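Local structure of sulfite dehydrogenase (2XTS) at residues Val215-Trp223 with Lys257-Lys265; Phe109-Cys120 with Met142-Pro152. The protein oxidises protein-bound sulfane sulfur in the Sox system, as a molybdenum-cofactor subunit that works with a haem-bearing cytochrome partner. One frame throughout, in Å; residues are numbered along the deposited sequence.

Contact 1: Val215-Trp223 with Lys257-Lys265. With CO (cobalt (II) ion), chain G; MTE (phosphonic acidmono-(2-amino-5,6-dimercapto-4-oxo-3,7,8a,9,10,10a-hexahydro-4H-8-oxa-1,3,9,10-tetraaza-anthracen-7-ylmethyl)ester), chain E; 2MO (molybdenum (IV)oxide), chain F.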
loop_
_atom_site.group_PDB
_atom_site.type_symbol
_atom_site.label_atom_id
_atom_site.label_comp_id
_atom_site.label_asym_id
_atom_site.label_seq_id
_atom_site.Cartn_x
_atom_site.Cartn_y
_atom_site.Cartn_z
ATOM N N VAL A 215 14.847 -7.784 -6.669
ATOM C CA VAL A 215 16.284 -7.611 -6.982
ATOM C C VAL A 215 16.633 -6.127 -6.839
ATOM O O VAL A 215 16.596 -5.367 -7.813
ATOM C CB VAL A 215 16.588 -8.117 -8.416
ATOM C CG1 VAL A 215 18.098 -8.184 -8.636
ATOM C CG2 VAL A 215 15.879 -9.476 -8.689
ATOM N N PRO A 216 16.896 -5.678 -5.609
ATOM C CA PRO A 216 16.943 -4.246 -5.363
ATOM C C PRO A 216 17.928 -3.491 -6.262
ATOM O O PRO A 216 19.094 -3.855 -6.400
ATOM C CB PRO A 216 17.319 -4.160 -3.904
ATOM C CG PRO A 216 16.688 -5.375 -3.331
ATOM C CD PRO A 216 16.953 -6.424 -4.343
ATOM N N GLY A 217 17.403 -2.468 -6.911
ATOM C CA GLY A 217 18.198 -1.593 -7.740
ATOM C C GLY A 217 18.432 -2.062 -9.161
ATOM O O GLY A 217 19.010 -1.320 -9.953
ATOM N N TRP A 218 18.035 -3.291 -9.477
ATOM C CA TRP A 218 18.329 -3.908 -10.765
ATOM C C TRP A 218 17.085 -3.908 -11.663
ATOM O O TRP A 218 15.938 -3.848 -11.187
ATOM C CB TRP A 218 18.878 -5.320 -10.567
ATOM C CG TRP A 218 20.303 -5.370 -10.108
ATOM C CD1 TRP A 218 20.994 -4.363 -9.500
ATOM C CD2 TRP A 218 21.233 -6.453 -10.270
ATOM N NE1 TRP A 218 22.289 -4.758 -9.272
ATOM C CE2 TRP A 218 22.457 -6.034 -9.730
ATOM C CE3 TRP A 218 21.150 -7.723 -10.836
ATOM C CZ2 TRP A 218 23.591 -6.840 -9.766
ATOM C CZ3 TRP A 218 22.268 -8.515 -10.880
ATOM C CH2 TRP A 218 23.470 -8.082 -10.340
ATOM N N GLU A 219 17.321 -3.912 -12.971
ATOM C CA GLU A 219 16.288 -3.772 -13.965
ATOM C C GLU A 219 15.168 -4.757 -13.757
ATOM O O GLU A 219 15.372 -5.920 -13.408
ATOM C CB GLU A 219 16.915 -3.874 -15.374
ATOM C CG GLU A 219 17.412 -5.265 -15.758
ATOM C CD GLU A 219 18.284 -5.305 -17.012
ATOM O OE1 GLU A 219 18.516 -4.237 -17.622
ATOM O OE2 GLU A 219 18.753 -6.418 -17.367
ATOM N N GLY A 220 13.956 -4.277 -14.021
ATOM C CA GLY A 220 12.753 -5.044 -13.699
ATOM C C GLY A 220 12.717 -6.426 -14.320
ATOM O O GLY A 220 12.124 -7.343 -13.766
ATOM N N ASN A 221 13.286 -6.592 -15.514
ATOM C CA ASN A 221 13.268 -7.912 -16.126
ATOM C C ASN A 221 13.831 -9.002 -15.224
ATOM O O ASN A 221 13.424 -10.164 -15.333
ATOM C CB ASN A 221 13.989 -7.902 -17.481
ATOM C CG ASN A 221 13.872 -9.232 -18.199
ATOM O OD1 ASN A 221 14.840 -10.005 -18.245
ATOM N ND2 ASN A 221 12.672 -9.567 -18.659
ATOM N N MET A 222 14.743 -8.653 -14.335
ATOM C CA MET A 222 15.363 -9.658 -13.507
ATOM C C MET A 222 14.479 -10.056 -12.326
ATOM O O MET A 222 14.785 -11.022 -11.640
ATOM C CB MET A 222 16.724 -9.171 -13.085
ATOM C CG MET A 222 17.614 -8.885 -14.280
ATOM S SD MET A 222 19.252 -8.306 -13.770
ATOM C CE MET A 222 20.104 -9.849 -13.497
ATOM N N TRP A 223 13.382 -9.316 -12.109
ATOM C CA TRP A 223 12.463 -9.606 -11.006
ATOM C C TRP A 223 11.519 -10.723 -11.449
ATOM O O TRP A 223 10.319 -10.504 -11.690
ATOM C CB TRP A 223 11.699 -8.340 -10.593
ATOM C CG TRP A 223 12.527 -7.230 -10.010
ATOM C CD1 TRP A 223 13.686 -6.695 -10.496
ATOM C CD2 TRP A 223 12.139 -6.427 -8.917
ATOM N NE1 TRP A 223 14.084 -5.650 -9.707
ATOM C CE2 TRP A 223 13.149 -5.472 -8.718
ATOM C CE3 TRP A 223 11.072 -6.485 -8.019
ATOM C CZ2 TRP A 223 13.099 -4.546 -7.694
ATOM C CZ3 TRP A 223 11.011 -5.572 -7.013
ATOM C CH2 TRP A 223 12.017 -4.605 -6.851
ATOM N N LYS A 257 26.094 -5.754 -22.517
ATOM C CA LYS A 257 25.265 -6.766 -21.893
ATOM C C LYS A 257 25.375 -6.615 -20.384
ATOM O O LYS A 257 26.278 -5.963 -19.881
ATOM C CB LYS A 257 25.650 -8.188 -22.336
ATOM C CG LYS A 257 27.048 -8.635 -21.871
ATOM C CD LYS A 257 27.344 -10.070 -22.273
ATOM C CE LYS A 257 28.694 -10.557 -21.791
ATOM N NZ LYS A 257 28.894 -11.949 -22.272
ATOM N N TRP A 258 24.448 -7.243 -19.673
ATOM C CA TRP A 258 24.502 -7.351 -18.229
ATOM C C TRP A 258 24.498 -5.939 -17.646
ATOM O O TRP A 258 25.202 -5.659 -16.690
ATOM C CB TRP A 258 25.728 -8.136 -17.772
ATOM C CG TRP A 258 25.852 -9.531 -18.285
ATOM C CD1 TRP A 258 24.926 -10.282 -18.972
ATOM C CD2 TRP A 258 27.022 -10.323 -18.192
ATOM N NE1 TRP A 258 25.471 -11.517 -19.280
ATOM C CE2 TRP A 258 26.757 -11.560 -18.809
ATOM C CE3 TRP A 258 28.282 -10.109 -17.616
ATOM C CZ2 TRP A 258 27.728 -12.574 -18.885
ATOM C CZ3 TRP A 258 29.234 -11.119 -17.683
ATOM C CH2 TRP A 258 28.949 -12.327 -18.311
ATOM N N THR A 259 23.663 -5.031 -18.198
ATOM C CA THR A 259 23.465 -3.713 -17.609
ATOM C C THR A 259 22.370 -3.910 -16.587
ATOM O O THR A 259 21.184 -3.711 -16.835
ATOM C CB THR A 259 23.138 -2.647 -18.673
ATOM O OG1 THR A 259 22.087 -3.135 -19.538
ATOM C CG2 THR A 259 24.385 -2.389 -19.505
ATOM N N TRP A 260 22.784 -4.357 -15.419
ATOM C CA TRP A 260 21.843 -4.755 -14.398
ATOM C C TRP A 260 21.287 -3.568 -13.621
ATOM O O TRP A 260 20.082 -3.485 -13.377
ATOM C CB TRP A 260 22.503 -5.750 -13.444
ATOM C CG TRP A 260 22.956 -7.009 -14.115
ATOM C CD1 TRP A 260 22.271 -7.745 -15.020
ATOM C CD2 TRP A 260 24.193 -7.703 -13.890
ATOM N NE1 TRP A 260 23.010 -8.843 -15.404
ATOM C CE2 TRP A 260 24.193 -8.845 -14.715
ATOM C CE3 TRP A 260 25.315 -7.443 -13.104
ATOM C CZ2 TRP A 260 25.266 -9.743 -14.751
ATOM C CZ3 TRP A 260 26.385 -8.336 -13.154
ATOM C CH2 TRP A 260 26.348 -9.466 -13.964
ATOM N N VAL A 261 22.142 -2.656 -13.178
ATOM C CA VAL A 261 21.684 -1.593 -12.280
ATOM C C VAL A 261 20.948 -0.487 -13.026
ATOM O O VAL A 261 21.259 -0.149 -14.176
ATOM C CB VAL A 261 22.788 -0.990 -11.348
ATOM C CG1 VAL A 261 22.162 -0.385 -10.083
ATOM C CG2 VAL A 261 23.774 -2.010 -10.898
ATOM N N MET A 262 19.933 0.042 -12.351
ATOM C CA MET A 262 19.181 1.197 -12.808
ATOM C C MET A 262 19.797 2.451 -12.166
ATOM O O MET A 262 19.895 2.557 -10.948
ATOM C CB MET A 262 17.704 1.043 -12.442
ATOM C CG MET A 262 17.042 -0.198 -13.004
ATOM S SD MET A 262 17.101 -0.277 -14.814
ATOM C CE MET A 262 15.841 0.917 -15.258
ATOM N N ASP A 263 20.182 3.420 -12.982
ATOM C CA ASP A 263 20.872 4.604 -12.480
ATOM C C ASP A 263 19.903 5.677 -11.942
ATOM O O ASP A 263 18.693 5.655 -12.208
ATOM C CB ASP A 263 21.750 5.194 -13.590
ATOM C CG ASP A 263 22.898 4.283 -13.999
ATOM O OD1 ASP A 263 23.439 3.546 -13.150
ATOM O OD2 ASP A 263 23.266 4.333 -15.188
ATOM N N ALA A 264 20.459 6.640 -11.207
ATOM C CA ALA A 264 19.665 7.692 -10.582
ATOM C C ALA A 264 18.803 8.413 -11.591
ATOM O O ALA A 264 19.255 8.782 -12.677
ATOM C CB ALA A 264 20.561 8.685 -9.843
ATOM N N LYS A 265 17.554 8.651 -11.196
ATOM C CA LYS A 265 16.559 9.152 -12.094
ATOM C C LYS A 265 15.517 9.933 -11.301
ATOM O O LYS A 265 15.353 9.741 -10.108
ATOM C CB LYS A 265 15.911 7.953 -12.795
ATOM C CG LYS A 265 15.025 8.268 -13.960
ATOM C CD LYS A 265 14.745 7.002 -14.750
ATOM C CE LYS A 265 13.702 7.193 -15.817
ATOM N NZ LYS A 265 13.554 5.989 -16.688
HETATM CO CO CO G . 20.174 -3.570 -18.675
HETATM N N1 MTE E . 8.765 -12.801 -14.866
HETATM C C2 MTE E . 8.226 -13.723 -15.656
HETATM N N2 MTE E . 8.156 -14.997 -15.212
HETATM N N3 MTE E . 7.727 -13.424 -16.870
HETATM C C4 MTE E . 7.755 -12.160 -17.383
HETATM O O4 MTE E . 7.261 -11.963 -18.512
HETATM N N5 MTE E . 8.530 -9.802 -17.014
HETATM C C6 MTE E . 9.626 -9.129 -16.356
HETATM C C7 MTE E . 9.631 -9.249 -14.841
HETATM N N8 MTE E . 9.474 -10.627 -14.452
HETATM C C9 MTE E . 8.357 -11.107 -16.591
HETATM C C10 MTE E . 8.884 -11.503 -15.279
HETATM C "C1'" MTE E . 9.735 -7.662 -16.730
HETATM S "S1'" MTE E . 10.364 -7.238 -18.307
HETATM C "C2'" MTE E . 9.437 -6.677 -15.849
HETATM S "S2'" MTE E . 9.730 -5.019 -16.196
HETATM C "C3'" MTE E . 8.865 -7.044 -14.497
HETATM O "O3'" MTE E . 8.582 -8.444 -14.330
HETATM C "C4'" MTE E . 7.548 -6.325 -14.278
HETATM O "O4'" MTE E . 7.055 -6.611 -12.962
HETATM P P MTE E . 5.502 -6.297 -12.713
HETATM O O1P MTE E . 5.470 -4.762 -12.978
HETATM O O2P MTE E . 4.655 -7.007 -13.718
HETATM O O3P MTE E . 5.268 -6.618 -11.277
HETATM MO MO 2MO F . 10.972 -4.950 -18.223
HETATM O OT1 2MO F . 12.706 -4.822 -17.778
HETATM O OT2 2MO F . 10.688 -5.124 -20.153
HETATM O O HOH W 1 20.692 -5.633 -19.016
HETATM O O HOH W 2 19.355 -3.418 -20.626
#
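Trp218 and Trp260 run alongside each other in the same direction, their rings in an offset stack with planes at 15° and the six-membered ring of Trp218 4.5 Å from the five-membered ring of Trp260, centroid to centroid. The Trp260 CB methylene sits over the centre of the Trp218 face, a CH-pi contact 3.5 Å from the centroid of its six-membered ring. In the conformer described, Met222 adds a Met-aromatic contact, SD oblique to the Trp260 ring, and a bend at chi3 (85°) swings its CE to 3.4 Å from Trp260 CD1. With an alanine in place of Trp218, one face of Trp260 would probably lose its stacking partner and that indole be freer to turn. A single beta bridge, Trp218 with Val261, joins the backbones: Met262 N donates to Gly217 O at 2.9 Å, and Glu219 N to Trp260 O at 2.8 Å. Glu219 carries OE1 to cobalt at 2.1 Å, where Thr259 binds through O and OG1, the latter also hydrogen-bonded to Asp248; His369 and two waters complete the site, while Arg181 pairs with Glu219 OE2. The loops, following strands 212-214 and 255-257, thus join the molybdopterin-binding and dimerisation family regions, with Pro184 of strand 181-184 against both indoles.

Contact 2: Phe109-Cys120 with Met142-Pro152. With MTE (phosphonic acidmono-(2-amino-5,6-dimercapto-4-oxo-3,7,8a,9,10,10a-hexahydro-4H-8-oxa-1,3,9,10-tetraaza-anthracen-7-ylmethyl)ester), chain E; 2MO (molybdenum (IV)oxide), chain F.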
loop_
_atom_site.group_PDB
_atom_site.type_symbol
_atom_site.label_atom_id
_atom_site.label_comp_id
_atom_site.label_asym_id
_atom_site.label_seq_id
_atom_site.Cartn_x
_atom_site.Cartn_y
_atom_site.Cartn_z
ATOM N N PHE A 109 10.687 -20.572 6.452
ATOM C CA PHE A 109 12.028 -19.986 6.520
ATOM C C PHE A 109 12.039 -18.608 7.179
ATOM O O PHE A 109 11.059 -17.864 7.112
ATOM C CB PHE A 109 12.613 -19.804 5.127
ATOM C CG PHE A 109 13.130 -21.078 4.492
ATOM C CD1 PHE A 109 14.421 -21.525 4.747
ATOM C CD2 PHE A 109 12.327 -21.837 3.646
ATOM C CE1 PHE A 109 14.902 -22.672 4.153
ATOM C CE2 PHE A 109 12.808 -23.004 3.063
ATOM C CZ PHE A 109 14.084 -23.411 3.328
ATOM N N PRO A 110 13.179 -18.223 7.766
ATOM C CA PRO A 110 13.287 -16.887 8.344
ATOM C C PRO A 110 13.007 -15.812 7.297
ATOM O O PRO A 110 13.503 -15.881 6.170
ATOM C CB PRO A 110 14.733 -16.847 8.844
ATOM C CG PRO A 110 15.026 -18.281 9.188
ATOM C CD PRO A 110 14.352 -19.064 8.090
ATOM N N ARG A 111 12.244 -14.800 7.692
ATOM C CA ARG A 111 11.793 -13.755 6.779
ATOM C C ARG A 111 12.554 -12.458 6.895
ATOM O O ARG A 111 13.085 -12.141 7.942
ATOM C CB ARG A 111 10.311 -13.474 7.002
ATOM C CG ARG A 111 9.448 -14.699 6.745
ATOM C CD ARG A 111 7.977 -14.462 7.035
ATOM N NE ARG A 111 7.250 -15.716 6.926
ATOM C CZ ARG A 111 6.017 -15.927 7.367
ATOM N NH1 ARG A 111 5.298 -14.931 7.869
ATOM N NH2 ARG A 111 5.505 -17.131 7.260
ATOM N N THR A 112 12.612 -11.742 5.785
ATOM C CA THR A 112 13.213 -10.427 5.709
ATOM C C THR A 112 12.252 -9.510 4.948
ATOM O O THR A 112 11.262 -9.949 4.387
ATOM C CB THR A 112 14.549 -10.469 4.941
ATOM O OG1 THR A 112 14.328 -11.059 3.658
ATOM C CG2 THR A 112 15.614 -11.255 5.716
ATOM N N THR A 113 12.583 -8.229 4.923
ATOM C CA THR A 113 11.807 -7.238 4.224
ATOM C C THR A 113 12.704 -6.271 3.479
ATOM O O THR A 113 13.824 -5.992 3.899
ATOM C CB THR A 113 10.872 -6.463 5.183
ATOM O OG1 THR A 113 10.004 -5.597 4.436
ATOM C CG2 THR A 113 11.649 -5.625 6.152
ATOM N N THR A 114 12.209 -5.753 2.365
ATOM C CA THR A 114 12.819 -4.585 1.752
ATOM C C THR A 114 11.734 -3.805 1.050
ATOM O O THR A 114 10.721 -4.366 0.675
ATOM C CB THR A 114 13.928 -4.978 0.755
ATOM O OG1 THR A 114 14.726 -3.831 0.459
ATOM C CG2 THR A 114 13.338 -5.512 -0.528
ATOM N N THR A 115 11.954 -2.512 0.934
ATOM C CA THR A 115 11.108 -1.625 0.149
ATOM C C THR A 115 11.942 -1.202 -1.053
ATOM O O THR A 115 13.034 -0.683 -0.909
ATOM C CB THR A 115 10.654 -0.426 0.983
ATOM O OG1 THR A 115 9.907 -0.960 2.059
ATOM C CG2 THR A 115 9.771 0.499 0.179
ATOM N N ALA A 116 11.445 -1.455 -2.253
ATOM C CA ALA A 116 12.255 -1.338 -3.455
ATOM C C ALA A 116 11.432 -1.007 -4.651
ATOM O O ALA A 116 10.327 -1.531 -4.827
ATOM C CB ALA A 116 13.005 -2.649 -3.714
ATOM N N PHE A 117 12.021 -0.200 -5.532
ATOM C CA PHE A 117 11.391 0.087 -6.785
ATOM C C PHE A 117 11.715 -0.997 -7.813
ATOM O O PHE A 117 12.857 -1.481 -7.911
ATOM C CB PHE A 117 11.799 1.484 -7.329
ATOM C CG PHE A 117 13.224 1.581 -7.849
ATOM C CD1 PHE A 117 13.560 1.139 -9.128
ATOM C CD2 PHE A 117 14.229 2.113 -7.057
ATOM C CE1 PHE A 117 14.861 1.226 -9.594
ATOM C CE2 PHE A 117 15.500 2.178 -7.519
ATOM C CZ PHE A 117 15.829 1.722 -8.779
ATOM N N CYS A 118 10.692 -1.349 -8.593
ATOM C CA CYS A 118 10.824 -2.228 -9.751
ATOM C C CYS A 118 10.605 -1.352 -10.971
ATOM O O CYS A 118 9.485 -0.909 -11.191
ATOM C CB CYS A 118 9.776 -3.333 -9.696
ATOM S SG CYS A 118 9.823 -4.448 -11.107
ATOM N N GLU A 119 11.688 -1.016 -11.683
ATOM C CA GLU A 119 11.619 -0.176 -12.867
ATOM C C GLU A 119 11.960 -1.026 -14.078
ATOM O O GLU A 119 13.036 -1.620 -14.150
ATOM C CB GLU A 119 12.545 1.029 -12.791
ATOM C CG GLU A 119 12.383 1.945 -13.987
ATOM C CD GLU A 119 13.288 3.162 -14.002
ATOM O OE1 GLU A 119 14.322 3.176 -13.291
ATOM O OE2 GLU A 119 12.935 4.091 -14.777
ATOM N N CYS A 120 11.049 -1.090 -15.035
ATOM C CA CYS A 120 11.361 -1.793 -16.281
ATOM C C CYS A 120 12.570 -1.127 -16.955
ATOM O O CYS A 120 12.685 0.079 -16.994
ATOM C CB CYS A 120 10.165 -1.729 -17.207
ATOM S SG CYS A 120 10.380 -2.695 -18.734
ATOM N N MET A 142 6.539 2.902 -16.131
ATOM C CA MET A 142 6.889 1.490 -16.007
ATOM C C MET A 142 7.710 1.311 -14.717
ATOM O O MET A 142 8.885 0.931 -14.745
ATOM C CB MET A 142 7.682 0.956 -17.211
ATOM C CG MET A 142 7.142 1.249 -18.556
ATOM S SD MET A 142 8.248 0.446 -19.770
ATOM C CE MET A 142 7.751 1.251 -21.289
ATOM N N ILE A 143 7.077 1.584 -13.574
ATOM C CA ILE A 143 7.726 1.514 -12.303
ATOM C C ILE A 143 6.662 1.317 -11.230
ATOM O O ILE A 143 5.546 1.827 -11.332
ATOM C CB ILE A 143 8.535 2.829 -12.041
ATOM C CG1 ILE A 143 9.485 2.679 -10.865
ATOM C CG2 ILE A 143 7.632 4.059 -11.862
ATOM C CD1 ILE A 143 10.606 3.708 -10.903
ATOM N N HIS A 144 7.044 0.619 -10.174
ATOM C CA HIS A 144 6.247 0.550 -8.960
ATOM C C HIS A 144 7.178 0.389 -7.765
ATOM O O HIS A 144 8.359 0.100 -7.927
ATOM C CB HIS A 144 5.110 -0.508 -9.018
ATOM C CG HIS A 144 5.511 -1.927 -9.233
ATOM N ND1 HIS A 144 6.357 -2.613 -8.387
ATOM C CD2 HIS A 144 5.048 -2.828 -10.127
ATOM C CE1 HIS A 144 6.431 -3.869 -8.791
ATOM N NE2 HIS A 144 5.649 -4.026 -9.845
ATOM N N ASN A 145 6.643 0.610 -6.569
ATOM C CA ASN A 145 7.428 0.636 -5.348
ATOM C C ASN A 145 6.595 0.072 -4.232
ATOM O O ASN A 145 5.588 0.623 -3.877
ATOM C CB ASN A 145 7.844 2.080 -5.057
ATOM C CG ASN A 145 8.818 2.236 -3.895
ATOM O OD1 ASN A 145 8.425 2.666 -2.786
ATOM N ND2 ASN A 145 10.057 1.980 -4.132
ATOM N N MET A 146 7.034 -1.047 -3.707
ATOM C CA MET A 146 6.273 -1.782 -2.713
ATOM C C MET A 146 7.170 -2.225 -1.558
ATOM O O MET A 146 8.392 -2.367 -1.679
ATOM C CB MET A 146 5.600 -3.020 -3.330
ATOM C CG MET A 146 4.815 -2.681 -4.566
ATOM S SD MET A 146 3.790 -4.068 -5.086
ATOM C CE MET A 146 3.117 -3.397 -6.605
ATOM N N GLU A 147 6.523 -2.449 -0.417
ATOM C CA GLU A 147 7.136 -3.091 0.748
ATOM C C GLU A 147 7.012 -4.600 0.594
ATOM O O GLU A 147 5.899 -5.115 0.620
ATOM C CB GLU A 147 6.408 -2.650 2.015
ATOM C CG GLU A 147 6.914 -3.304 3.304
ATOM C CD GLU A 147 5.998 -3.050 4.489
ATOM O OE1 GLU A 147 4.863 -3.554 4.500
ATOM O OE2 GLU A 147 6.428 -2.380 5.445
ATOM N N TYR A 148 8.137 -5.295 0.487
ATOM C CA TYR A 148 8.145 -6.747 0.253
ATOM C C TYR A 148 8.523 -7.482 1.497
ATOM O O TYR A 148 9.407 -7.037 2.242
ATOM C CB TYR A 148 9.142 -7.091 -0.860
ATOM C CG TYR A 148 8.712 -6.585 -2.202
ATOM C CD1 TYR A 148 7.764 -7.271 -2.939
ATOM C CD2 TYR A 148 9.277 -5.437 -2.758
ATOM C CE1 TYR A 148 7.350 -6.803 -4.174
ATOM C CE2 TYR A 148 8.874 -4.969 -3.988
ATOM C CZ TYR A 148 7.922 -5.667 -4.707
ATOM O OH TYR A 148 7.510 -5.193 -5.947
ATOM N N VAL A 149 7.880 -8.627 1.704
ATOM C CA VAL A 149 8.333 -9.570 2.715
ATOM C C VAL A 149 8.493 -10.932 2.048
ATOM O O VAL A 149 7.668 -11.375 1.244
ATOM C CB VAL A 149 7.354 -9.654 3.912
ATOM C CG1 VAL A 149 7.791 -10.710 4.949
ATOM C CG2 VAL A 149 7.228 -8.292 4.549
ATOM N N GLY A 150 9.567 -11.615 2.424
ATOM C CA GLY A 150 9.864 -12.928 1.901
ATOM C C GLY A 150 11.087 -13.489 2.551
ATOM O O GLY A 150 11.346 -13.206 3.721
ATOM N N VAL A 151 11.802 -14.315 1.801
ATOM C CA VAL A 151 12.940 -15.042 2.329
ATOM C C VAL A 151 14.150 -14.716 1.450
ATOM O O VAL A 151 14.048 -14.751 0.223
ATOM C CB VAL A 151 12.655 -16.566 2.320
ATOM C CG1 VAL A 151 13.886 -17.359 2.700
ATOM C CG2 VAL A 151 11.452 -16.912 3.197
ATOM N N PRO A 152 15.314 -14.426 2.065
ATOM C CA PRO A 152 16.507 -14.190 1.256
ATOM C C PRO A 152 16.916 -15.418 0.480
ATOM O O PRO A 152 16.861 -16.542 1.007
ATOM C CB PRO A 152 17.585 -13.856 2.272
ATOM C CG PRO A 152 17.027 -14.097 3.587
ATOM C CD PRO A 152 15.578 -14.338 3.511
HETATM N N1 MTE E . 8.765 -12.801 -14.866
HETATM C C2 MTE E . 8.226 -13.723 -15.656
HETATM N N2 MTE E . 8.156 -14.997 -15.212
HETATM N N3 MTE E . 7.727 -13.424 -16.870
HETATM C C4 MTE E . 7.755 -12.160 -17.383
HETATM O O4 MTE E . 7.261 -11.963 -18.512
HETATM N N5 MTE E . 8.530 -9.802 -17.014
HETATM C C6 MTE E . 9.626 -9.129 -16.356
HETATM C C7 MTE E . 9.631 -9.249 -14.841
HETATM N N8 MTE E . 9.474 -10.627 -14.452
HETATM C C9 MTE E . 8.357 -11.107 -16.591
HETATM C C10 MTE E . 8.884 -11.503 -15.279
HETATM C "C1'" MTE E . 9.735 -7.662 -16.730
HETATM S "S1'" MTE E . 10.364 -7.238 -18.307
HETATM C "C2'" MTE E . 9.437 -6.677 -15.849
HETATM S "S2'" MTE E . 9.730 -5.019 -16.196
HETATM C "C3'" MTE E . 8.865 -7.044 -14.497
HETATM O "O3'" MTE E . 8.582 -8.444 -14.330
HETATM C "C4'" MTE E . 7.548 -6.325 -14.278
HETATM O "O4'" MTE E . 7.055 -6.611 -12.962
HETATM P P MTE E . 5.502 -6.297 -12.713
HETATM O O1P MTE E . 5.470 -4.762 -12.978
HETATM O O2P MTE E . 4.655 -7.007 -13.718
HETATM O O3P MTE E . 5.268 -6.618 -11.277
HETATM MO MO 2MO F . 10.972 -4.950 -18.223
HETATM O OT1 2MO F . 12.706 -4.822 -17.778
HETATM O OT2 2MO F . 10.688 -5.124 -20.153
HETATM O O HOH W 3 8.891 -2.971 6.325
HETATM O O HOH W 4 8.144 -2.617 -6.202
#
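With chi1 of 60°, His144 holds its ring between its own backbone N and carbonyl carbon, which brings CE1 to 3.5 Å from Cys118 CB and lets the ring extend to the cofactor; Cys118 SG, anti to the backbone N (chi1 178°), points the same way and lies 4.0 Å from O4' of the cofactor. Both residues belong to a long antiparallel beta ladder, strands 112-119 and 143-152, within the molybdopterin-binding region. Thr112-Gly150, Thr114-Tyr148, Ala116-Met146 and Cys118-His144 are hydrogen-bonded pairs, with non-hydrogen-bonded pairs between them.

The ladder's two faces serve different partners. On the face of Cys118 and His144, His144 NE2 donates an almost straight bond (177°) to phosphate oxygen O3P of the molybdopterin cofactor, 3.0 Å away and in the ring plane. Met146 CE rests over the centre of the same imidazole. A water lies between Tyr148 OH, 2.7 Å away, and His144 ND1; it donates to Ala116 O and so ties polar groups of both strands together. On the face of Thr113 and Glu147, Thr113 OG1 donates to Tyr148 O at 2.7 Å; Thr114 N reaches that oxygen from the opposite side of its carbonyl plane, giving it two donors. Glu147 turns its carboxylate to Thr64 and Ile65 of the second subunit. Just before the strand, Arg111 forms a salt bridge with Glu62 of that subunit.

At the cofactor end Cys120 N donates to Met142 O, and Cys120 CB packs 3.7 Å from Met142 CB. Beyond them Cys120 SG binds molybdenum at 2.4 Å, alongside the dithiolene sulfurs S1' and S2'.

Both contacts are largely buried, and both reach the molybdenum cofactor, yet they illustrate two ways of building a site. Contact 2 is regular sheet within one family region, its length spanned by repeated backbone bonds and one face turned partly to the second subunit. Contact 1 joins loops from different family regions, where stacked indoles and a shared cobalt ion add to one short bridge. Both reach the cytochrome chain, contact 1 by a salt bridge from Asp263 to Arg151 of that chain, contact 2 by packing at its far end. Glu119 connects them: OE2 forms a salt bridge with Lys265 NZ at 2.8 Å, OE1 is hydrogen-bonded to Trp291, and its backbone oxygen probably accepts from Gly220 N.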